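PDB 5NTD: leucyl aminopeptidase from Trypanosoma brucei brucei, which probably removes leucine and other amino acids from the N-termini of peptides as a manganese-bearing M17 aminopeptidase, held here with bestatin. Local coordinates for residues H413-Y418 with A497-N502; A317-G322 with I397-L402; A427-G432 with C439-Y444. One frame throughout, in Å; residues are numbered along the deposited sequence.

In the fold
The three contacts lie in the M17 catalytic domain and all reach its large mixed sheet. Contact 2 packs helix 314-328 on strand 395-400, whose following loop touches bestatin. Contact 1 lies beside it, with centres about 11 Å apart, and the two meet where Val-500 CG2 is 3.7 Å from Thr-401 CG2; the inhibitor touches both. The side chains of Met-399 and Pro-499 each lie about 13 Å from a bound manganese ion. Contact 3 is nested in the chain loop closed by contact 1, also about 11 Å away between centres. Its strand 439-441 pairs in parallel with strand 415-419 of contact 1. Contacts 2 and 3 touch through Ile-397 CD1 and Met-428 CE at 3.9 Å.

Contact 1: residues H413-Y418 with A497-N502; sequences HHAGLY and AYPVFN. With BES (2-(3-amino-2-hydroxy-4-phenyl-butyrylamino)-4-methyl-pentanoic acid), chain B.
Pro-499 packs against the backbone of His-414 and Ala-415 in a small, buried apolar contact, where the turn after strand 490-495 meets the start of strand 415-419. The CG corner of the proline ring does the touching. It lies 3.6 Å from Ala-415 N and 3.7 Å from His-414 C, so the ring presses on the peptide link between these two residues more than on a side chain. The methyl of Ala-415 adds a looser touch, CB to Pro-499 CG at 4.3 Å. Both histidines turn their CB away from the proline; His-414 instead reaches the carbonyl of Asn-114 through NE2, and the ring of His-413 meets Tyr-448 of the second subunit. A type I beta turn, closed by the bond from Phe-501 N to Tyr-498 O at 3.2 Å, carries the proline as its second residue. The residues just before the proline reach bestatin: Ala-497 CB is 3.9 Å from C8 of its phenyl ring, and Tyr-498 OH 3.8 Å from C11. The arrangement is a type I turn whose first residue, with Ala-497 before it, belongs to the bestatin pocket of an M17 aminopeptidase, and whose proline packs on the start of a strand of the catalytic-domain sheet.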
loop_
_atom_site.group_PDB
_atom_site.type_symbol
_atom_site.label_atom_id
_atom_site.label_comp_id
_atom_site.label_asym_id
_atom_site.label_seq_id
_atom_site.Cartn_x
_atom_site.Cartn_y
_atom_site.Cartn_z
ATOM N N HIS G 413 11.987 -2.530 25.873
ATOM C CA HIS G 413 12.656 -2.302 27.165
ATOM C C HIS G 413 14.138 -2.494 27.164
ATOM O O HIS G 413 14.797 -2.143 28.119
ATOM C CB HIS G 413 12.047 -3.165 28.268
ATOM C CG HIS G 413 10.566 -3.050 28.336
ATOM N ND1 HIS G 413 9.732 -3.826 27.563
ATOM C CD2 HIS G 413 9.766 -2.208 29.028
ATOM C CE1 HIS G 413 8.479 -3.486 27.795
ATOM N NE2 HIS G 413 8.473 -2.507 28.678
ATOM N N HIS G 414 14.642 -3.090 26.115
ATOM C CA HIS G 414 16.063 -3.394 26.019
ATOM C C HIS G 414 16.689 -2.706 24.815
ATOM O O HIS G 414 16.354 -3.032 23.675
ATOM C CB HIS G 414 16.300 -4.891 25.868
ATOM C CG HIS G 414 15.991 -5.683 27.096
ATOM N ND1 HIS G 414 14.706 -5.990 27.482
ATOM C CD2 HIS G 414 16.804 -6.233 28.016
ATOM C CE1 HIS G 414 14.747 -6.693 28.588
ATOM N NE2 HIS G 414 16.005 -6.847 28.939
ATOM N N ALA G 415 17.604 -1.788 25.083
ATOM C CA ALA G 415 18.379 -1.167 24.033
ATOM C C ALA G 415 19.307 -2.203 23.421
ATOM O O ALA G 415 19.862 -3.061 24.105
ATOM C CB ALA G 415 19.185 -0.010 24.570
ATOM N N GLY G 416 19.489 -2.112 22.126
ATOM C CA GLY G 416 20.367 -3.049 21.417
ATOM C C GLY G 416 21.820 -2.592 21.482
ATOM O O GLY G 416 22.107 -1.432 21.245
ATOM N N LEU G 417 22.705 -3.528 21.750
ATOM C CA LEU G 417 24.143 -3.261 21.764
ATOM C C LEU G 417 24.914 -3.917 20.618
ATOM O O LEU G 417 24.916 -5.131 20.474
ATOM C CB LEU G 417 24.771 -3.726 23.080
ATOM C CG LEU G 417 24.189 -3.162 24.372
ATOM C CD1 LEU G 417 24.982 -3.698 25.561
ATOM C CD2 LEU G 417 24.188 -1.646 24.369
ATOM N N TYR G 418 25.628 -3.088 19.869
ATOM C CA TYR G 418 26.565 -3.558 18.849
ATOM C C TYR G 418 27.956 -3.126 19.320
ATOM O O TYR G 418 28.252 -1.926 19.351
ATOM C CB TYR G 418 26.216 -2.933 17.491
ATOM C CG TYR G 418 27.141 -3.264 16.352
ATOM C CD1 TYR G 418 26.948 -4.436 15.591
ATOM C CD2 TYR G 418 28.172 -2.394 15.977
ATOM C CE1 TYR G 418 27.793 -4.744 14.534
ATOM C CE2 TYR G 418 29.030 -2.708 14.924
ATOM C CZ TYR G 418 28.825 -3.865 14.200
ATOM O OH TYR G 418 29.655 -4.175 13.139
ATOM N N ALA G 497 16.113 3.165 20.162
ATOM C CA ALA G 497 14.925 3.677 19.437
ATOM C C ALA G 497 13.660 3.618 20.273
ATOM O O ALA G 497 12.932 4.578 20.393
ATOM C CB ALA G 497 14.737 2.947 18.109
ATOM N N TYR G 498 13.407 2.466 20.847
ATOM C CA TYR G 498 12.168 2.230 21.622
ATOM C C TYR G 498 12.240 2.437 23.154
ATOM O O TYR G 498 11.291 2.933 23.738
ATOM C CB TYR G 498 11.568 0.865 21.287
ATOM C CG TYR G 498 10.977 0.823 19.900
ATOM C CD1 TYR G 498 11.770 0.542 18.800
ATOM C CD2 TYR G 498 9.626 1.095 19.693
ATOM C CE1 TYR G 498 11.241 0.520 17.529
ATOM C CE2 TYR G 498 9.085 1.065 18.430
ATOM C CZ TYR G 498 9.903 0.778 17.352
ATOM O OH TYR G 498 9.366 0.770 16.082
ATOM N N PRO G 499 13.362 2.100 23.789
ATOM C CA PRO G 499 13.385 2.273 25.222
ATOM C C PRO G 499 13.275 3.713 25.741
ATOM O O PRO G 499 13.013 3.923 26.915
ATOM C CB PRO G 499 14.736 1.665 25.601
ATOM C CG PRO G 499 14.935 0.579 24.595
ATOM C CD PRO G 499 14.417 1.187 23.332
ATOM N N VAL G 500 13.520 4.682 24.863
ATOM C CA VAL G 500 13.413 6.099 25.239
ATOM C C VAL G 500 11.995 6.605 25.454
ATOM O O VAL G 500 11.797 7.736 25.868
ATOM C CB VAL G 500 14.130 7.049 24.277
ATOM C CG1 VAL G 500 15.604 6.721 24.248
ATOM C CG2 VAL G 500 13.511 7.038 22.888
ATOM N N PHE G 501 11.009 5.791 25.147
ATOM C CA PHE G 501 9.603 6.220 25.291
ATOM C C PHE G 501 8.655 5.062 25.606
ATOM O O PHE G 501 8.952 3.921 25.382
ATOM C CB PHE G 501 9.113 7.006 24.056
ATOM C CG PHE G 501 8.744 6.141 22.867
ATOM C CD1 PHE G 501 9.704 5.688 21.991
ATOM C CD2 PHE G 501 7.416 5.769 22.647
ATOM C CE1 PHE G 501 9.376 4.858 20.932
ATOM C CE2 PHE G 501 7.080 4.945 21.582
ATOM C CZ PHE G 501 8.063 4.500 20.715
ATOM N N ASN G 502 7.508 5.427 26.133
ATOM C CA ASN G 502 6.398 4.521 26.254
ATOM C C ASN G 502 5.122 5.311 25.966
ATOM O O ASN G 502 5.179 6.402 25.479
ATOM C CB ASN G 502 6.391 3.834 27.624
ATOM C CG ASN G 502 6.180 4.807 28.785
ATOM O OD1 ASN G 502 5.629 5.895 28.641
ATOM N ND2 ASN G 502 6.590 4.383 29.949
HETATM N N2 BES B . 14.907 7.801 13.735
HETATM C C1 BES B . 14.547 6.647 12.915
HETATM C C6 BES B . 14.492 5.319 13.711
HETATM C C7 BES B . 13.239 5.021 14.486
HETATM C C8 BES B . 13.056 5.527 15.766
HETATM C C12 BES B . 12.262 4.185 13.961
HETATM C C9 BES B . 11.900 5.241 16.488
HETATM C C11 BES B . 11.094 3.898 14.684
HETATM C C10 BES B . 10.907 4.430 15.945
HETATM C C2 BES B . 15.581 6.588 11.771
HETATM O O2 BES B . 16.126 7.889 11.387
HETATM C C3 BES B . 14.896 6.022 10.562
HETATM O O3 BES B . 14.337 6.885 9.845
HETATM N N1 BES B . 15.040 4.694 10.425
HETATM C C4 BES B . 14.496 3.901 9.362
HETATM C C13 BES B . 15.478 3.754 8.205
HETATM C C14 BES B . 14.858 3.262 6.898
HETATM C C15 BES B . 13.557 3.918 6.453
HETATM C C16 BES B . 15.839 3.468 5.770
HETATM C C5 BES B . 14.173 2.525 9.836
HETATM O O1 BES B . 13.127 2.018 9.431
HETATM O O4 BES B . 14.946 1.934 10.595
#

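Contact 2: residues A317-G322 with I397-L402; sequences AAVFCG and IDMATL. With BES (2-(3-amino-2-hydroxy-4-phenyl-butyrylamino)-4-methyl-pentanoic acid), chain B.
Val-319 and Met-399 make the tight core of this contact, in which helix 314-328 covers the sheet at strand 395-400. The Val-319 methyl CG1 lies 3.5 Å from Met-399 SD and 3.7 Å from Met-399 CG, touching the side chain from CB to the sulfur, and the two side chains slide past each other in opposite directions. Met-399 leaves the strand with CG anti to its carbonyl carbon; this chi1 (-56°) and an extended chi2 bring the sulfur to the helix, within 4.0 Å of Ala-318 CB, one residue back from the valine. The bend at chi3 (102°) turns only the terminal CE. Both helix residues point toward the strand, so the sulfur meets two neighbouring methyl groups. The looser part lies at Ile-397: its CB also points toward the helix, yet Ile-397 CG2 stays 5.7 Å from Val-319 CG1, and the side chain packs on Val-284, Leu-286 and helix 511-519. No solvent side is apparent among the touching residues, all three of which are buried. Past the strand, Thr-401 centres an inverse gamma turn, and its O comes to 3.2 Å from bestatin N2, while Leu-402 O lies 3.4 Å from C6. Thr-401 OG1 is hydrogen-bonded to Asp-312, a manganese ligand. With no hydrogen bond between them, the chemistry implies that these two segments meet through apolar packing, probably dispersion and exclusion of water, while the polar groups beyond the strand end face the metal and inhibitor site.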
loop_
_atom_site.group_PDB
_atom_site.type_symbol
_atom_site.label_atom_id
_atom_site.label_comp_id
_atom_site.label_asym_id
_atom_site.label_seq_id
_atom_site.Cartn_x
_atom_site.Cartn_y
_atom_site.Cartn_z
ATOM N N ALA G 317 20.110 13.363 24.232
ATOM C CA ALA G 317 19.657 13.680 25.569
ATOM C C ALA G 317 20.273 12.721 26.580
ATOM O O ALA G 317 20.682 13.136 27.665
ATOM C CB ALA G 317 18.141 13.635 25.680
ATOM N N ALA G 318 20.328 11.453 26.221
ATOM C CA ALA G 318 20.868 10.443 27.107
ATOM C C ALA G 318 22.354 10.720 27.453
ATOM O O ALA G 318 22.733 10.746 28.606
ATOM C CB ALA G 318 20.732 9.061 26.510
ATOM N N VAL G 319 23.170 10.914 26.427
ATOM C CA VAL G 319 24.587 11.188 26.641
ATOM C C VAL G 319 24.797 12.546 27.321
ATOM O O VAL G 319 25.662 12.698 28.175
ATOM C CB VAL G 319 25.444 11.098 25.372
ATOM C CG1 VAL G 319 25.384 9.685 24.813
ATOM C CG2 VAL G 319 25.060 12.116 24.318
ATOM N N PHE G 320 23.999 13.514 26.941
ATOM C CA PHE G 320 24.079 14.839 27.560
ATOM C C PHE G 320 23.859 14.744 29.058
ATOM O O PHE G 320 24.610 15.274 29.852
ATOM C CB PHE G 320 23.064 15.800 26.958
ATOM C CG PHE G 320 23.081 17.162 27.578
ATOM C CD1 PHE G 320 24.243 17.917 27.589
ATOM C CD2 PHE G 320 21.928 17.713 28.146
ATOM C CE1 PHE G 320 24.259 19.196 28.143
ATOM C CE2 PHE G 320 21.938 18.983 28.705
ATOM C CZ PHE G 320 23.116 19.724 28.710
ATOM N N CYS G 321 22.787 14.069 29.449
ATOM C CA CYS G 321 22.403 14.012 30.862
ATOM C C CYS G 321 23.331 13.090 31.661
ATOM O O CYS G 321 23.592 13.330 32.835
ATOM C CB CYS G 321 20.954 13.645 31.018
ATOM S SG CYS G 321 19.828 14.925 30.373
ATOM N N GLY G 322 23.797 12.034 31.042
ATOM C CA GLY G 322 24.789 11.136 31.672
ATOM C C GLY G 322 26.076 11.904 31.957
ATOM O O GLY G 322 26.703 11.765 32.997
ATOM N N ILE G 397 31.280 5.522 23.112
ATOM C CA ILE G 397 29.899 5.093 23.278
ATOM C C ILE G 397 29.033 6.004 22.456
ATOM O O ILE G 397 28.999 7.225 22.688
ATOM C CB ILE G 397 29.407 5.160 24.726
ATOM C CG1 ILE G 397 30.302 4.342 25.644
ATOM C CG2 ILE G 397 27.966 4.654 24.835
ATOM C CD1 ILE G 397 29.984 4.534 27.115
ATOM N N ASP G 398 28.354 5.436 21.478
ATOM C CA ASP G 398 27.353 6.233 20.757
ATOM C C ASP G 398 25.966 5.719 21.148
ATOM O O ASP G 398 25.771 4.523 21.338
ATOM C CB ASP G 398 27.593 6.257 19.249
ATOM C CG ASP G 398 27.077 5.017 18.546
ATOM O OD1 ASP G 398 25.845 4.891 18.436
ATOM O OD2 ASP G 398 27.916 4.171 18.186
ATOM N N MET G 399 25.055 6.652 21.308
ATOM C CA MET G 399 23.682 6.349 21.678
ATOM C C MET G 399 22.749 7.025 20.696
ATOM O O MET G 399 22.901 8.196 20.403
ATOM C CB MET G 399 23.337 6.808 23.098
ATOM C CG MET G 399 24.268 6.224 24.159
ATOM S SD MET G 399 23.813 6.683 25.831
ATOM C CE MET G 399 23.007 5.215 26.388
ATOM N N ALA G 400 21.782 6.260 20.205
ATOM C CA ALA G 400 20.929 6.724 19.094
ATOM C C ALA G 400 19.630 5.985 18.999
ATOM O O ALA G 400 19.565 4.781 19.173
ATOM C CB ALA G 400 21.683 6.590 17.803
ATOM N N THR G 401 18.597 6.741 18.714
ATOM C CA THR G 401 17.269 6.175 18.365
ATOM C C THR G 401 17.289 5.770 16.889
ATOM O O THR G 401 16.741 6.442 16.029
ATOM C CB THR G 401 16.156 7.186 18.627
ATOM O OG1 THR G 401 16.533 8.452 18.062
ATOM C CG2 THR G 401 15.961 7.353 20.109
ATOM N N LEU G 402 17.998 4.713 16.599
ATOM C CA LEU G 402 18.543 4.547 15.261
ATOM C C LEU G 402 17.681 3.734 14.267
ATOM O O LEU G 402 17.637 4.098 13.104
ATOM C CB LEU G 402 19.978 3.989 15.291
ATOM C CG LEU G 402 20.794 4.221 14.012
ATOM C CD1 LEU G 402 20.909 5.702 13.664
ATOM C CD2 LEU G 402 22.169 3.616 14.150
HETATM N N2 BES B . 14.907 7.801 13.735
HETATM C C1 BES B . 14.547 6.647 12.915
HETATM C C6 BES B . 14.492 5.319 13.711
HETATM C C7 BES B . 13.239 5.021 14.486
HETATM C C8 BES B . 13.056 5.527 15.766
HETATM C C12 BES B . 12.262 4.185 13.961
HETATM C C9 BES B . 11.900 5.241 16.488
HETATM C C11 BES B . 11.094 3.898 14.684
HETATM C C10 BES B . 10.907 4.430 15.945
HETATM C C2 BES B . 15.581 6.588 11.771
HETATM O O2 BES B . 16.126 7.889 11.387
HETATM C C3 BES B . 14.896 6.022 10.562
HETATM O O3 BES B . 14.337 6.885 9.845
HETATM N N1 BES B . 15.040 4.694 10.425
HETATM C C4 BES B . 14.496 3.901 9.362
HETATM C C13 BES B . 15.478 3.754 8.205
HETATM C C14 BES B . 14.858 3.262 6.898
HETATM C C15 BES B . 13.557 3.918 6.453
HETATM C C16 BES B . 15.839 3.468 5.770
HETATM C C5 BES B . 14.173 2.525 9.836
HETATM O O1 BES B . 13.127 2.018 9.431
HETATM O O4 BES B . 14.946 1.934 10.595
#

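Contact 3: residues A427-G432 with C439-Y444; sequences AMLRAG and CFPVLY
With CG set beside the backbone N (chi1 -70°) and the chain extended beyond it (chi2 168°), Leu-429 carries its two methyls from helix 422-435 across to strand 439-441. Cys-439 meets it with its CB, which points toward the helix. The CD2 methyl does most of the work: it sits 3.4 Å from Cys-439 O, 3.8 Å from Phe-440 CA and 3.9 Å from Pro-441 CD, lying along the strand backbone. CD1 is 4.0 Å from Pro-441 CG, and the leucine side chain crosses the proline ring at about a right angle. Pro-441 CD lies over one face of the Phe-440 ring, offset toward its rim; Phe-440 directs its CB away from the helix and packs against Val-442 of the second subunit. Beside this apolar patch, a water lies between the two backbones. It accepts from Cys-439 N at 2.8 Å and can donate to Leu-429 O, also at 2.8 Å, though other acceptors compete for its protons. The axes of 427-432 and 439-441 approach to 7.9 Å, their directions 152° apart, as the helix that links the neighbouring parallel strands 415-419 and 439-441 packs back on the sheet. The chemistry implies two ties without a direct hydrogen bond: leucine methyls lying on the strand backbone and proline ring, and a water that takes the N-H of Cys-439 and can reach a helix carbonyl.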
loop_
_atom_site.group_PDB
_atom_site.type_symbol
_atom_site.label_atom_id
_atom_site.label_comp_id
_atom_site.label_asym_id
_atom_site.label_seq_id
_atom_site.Cartn_x
_atom_site.Cartn_y
_atom_site.Cartn_z
ATOM N N ALA G 427 30.176 -5.470 30.260
ATOM C CA ALA G 427 30.131 -4.370 31.237
ATOM C C ALA G 427 28.904 -3.488 31.059
ATOM O O ALA G 427 28.254 -3.118 32.024
ATOM C CB ALA G 427 31.406 -3.519 31.143
ATOM N N MET G 428 28.600 -3.134 29.818
ATOM C CA MET G 428 27.372 -2.337 29.541
ATOM C C MET G 428 26.095 -3.106 29.860
ATOM O O MET G 428 25.167 -2.579 30.452
ATOM C CB MET G 428 27.355 -1.845 28.119
ATOM C CG MET G 428 26.251 -0.837 27.833
ATOM S SD MET G 428 26.321 0.651 28.846
ATOM C CE MET G 428 27.681 1.522 28.104
ATOM N N LEU G 429 26.101 -4.383 29.552
ATOM C CA LEU G 429 24.973 -5.258 29.971
ATOM C C LEU G 429 24.741 -5.309 31.501
ATOM O O LEU G 429 23.619 -5.254 31.988
ATOM C CB LEU G 429 25.125 -6.683 29.458
ATOM C CG LEU G 429 24.952 -6.841 27.953
ATOM C CD1 LEU G 429 25.409 -8.229 27.523
ATOM C CD2 LEU G 429 23.517 -6.592 27.521
ATOM N N ARG G 430 25.857 -5.465 32.224
ATOM C CA ARG G 430 25.860 -5.450 33.715
ATOM C C ARG G 430 25.292 -4.102 34.197
ATOM O O ARG G 430 24.407 -4.064 35.050
ATOM C CB ARG G 430 27.245 -5.731 34.347
ATOM N N ALA G 431 25.761 -3.019 33.595
ATOM C CA ALA G 431 25.265 -1.688 33.956
ATOM C C ALA G 431 23.754 -1.516 33.701
ATOM O O ALA G 431 23.029 -0.892 34.469
ATOM C CB ALA G 431 26.028 -0.617 33.198
ATOM N N GLY G 432 23.291 -2.113 32.620
ATOM C CA GLY G 432 21.858 -2.148 32.337
ATOM C C GLY G 432 21.029 -2.889 33.389
ATOM O O GLY G 432 19.944 -2.416 33.776
ATOM N N CYS G 439 19.695 -3.525 28.542
ATOM C CA CYS G 439 20.191 -3.706 27.199
ATOM C C CYS G 439 20.227 -5.178 26.810
ATOM O O CYS G 439 20.116 -6.064 27.647
ATOM C CB CYS G 439 21.606 -3.098 27.021
ATOM S SG CYS G 439 21.686 -1.359 27.446
ATOM N N PHE G 440 20.445 -5.412 25.522
ATOM C CA PHE G 440 20.675 -6.773 25.007
ATOM C C PHE G 440 21.511 -6.706 23.741
ATOM O O PHE G 440 21.358 -5.782 22.946
ATOM C CB PHE G 440 19.347 -7.477 24.749
ATOM C CG PHE G 440 19.505 -8.945 24.547
ATOM C CD1 PHE G 440 19.724 -9.791 25.659
ATOM C CD2 PHE G 440 19.578 -9.479 23.283
ATOM C CE1 PHE G 440 19.927 -11.146 25.484
ATOM C CE2 PHE G 440 19.806 -10.828 23.101
ATOM C CZ PHE G 440 19.967 -11.671 24.192
ATOM N N PRO G 441 22.456 -7.647 23.560
ATOM C CA PRO G 441 23.308 -7.548 22.380
ATOM C C PRO G 441 22.635 -7.906 21.081
ATOM O O PRO G 441 21.715 -8.743 21.037
ATOM C CB PRO G 441 24.418 -8.559 22.630
ATOM C CG PRO G 441 24.070 -9.284 23.858
ATOM C CD PRO G 441 22.761 -8.822 24.372
ATOM N N VAL G 442 23.100 -7.239 20.025
ATOM C CA VAL G 442 22.802 -7.659 18.668
ATOM C C VAL G 442 24.066 -8.170 18.010
ATOM O O VAL G 442 25.162 -7.859 18.435
ATOM C CB VAL G 442 22.130 -6.600 17.809
ATOM C CG1 VAL G 442 20.789 -6.212 18.402
ATOM C CG2 VAL G 442 23.010 -5.377 17.646
ATOM N N LEU G 443 23.875 -8.953 16.950
ATOM C CA LEU G 443 24.990 -9.616 16.246
ATOM C C LEU G 443 26.110 -8.636 15.885
ATOM O O LEU G 443 25.863 -7.645 15.254
ATOM C CB LEU G 443 24.507 -10.303 14.977
ATOM C CG LEU G 443 25.571 -10.950 14.097
ATOM C CD1 LEU G 443 26.160 -12.163 14.779
ATOM C CD2 LEU G 443 24.950 -11.344 12.757
ATOM N N TYR G 444 27.315 -8.960 16.323
ATOM C CA TYR G 444 28.543 -8.334 15.843
ATOM C C TYR G 444 29.255 -9.282 14.902
ATOM O O TYR G 444 29.814 -10.287 15.292
ATOM C CB TYR G 444 29.482 -7.952 17.001
ATOM C CG TYR G 444 30.720 -7.211 16.547
ATOM C CD1 TYR G 444 30.674 -5.844 16.290
ATOM C CD2 TYR G 444 31.942 -7.870 16.382
ATOM C CE1 TYR G 444 31.780 -5.158 15.866
ATOM C CE2 TYR G 444 33.079 -7.181 15.940
ATOM C CZ TYR G 444 32.977 -5.835 15.690
ATOM O OH TYR G 444 34.059 -5.127 15.260
HETATM O O HOH W 1 21.231 -4.960 30.466
#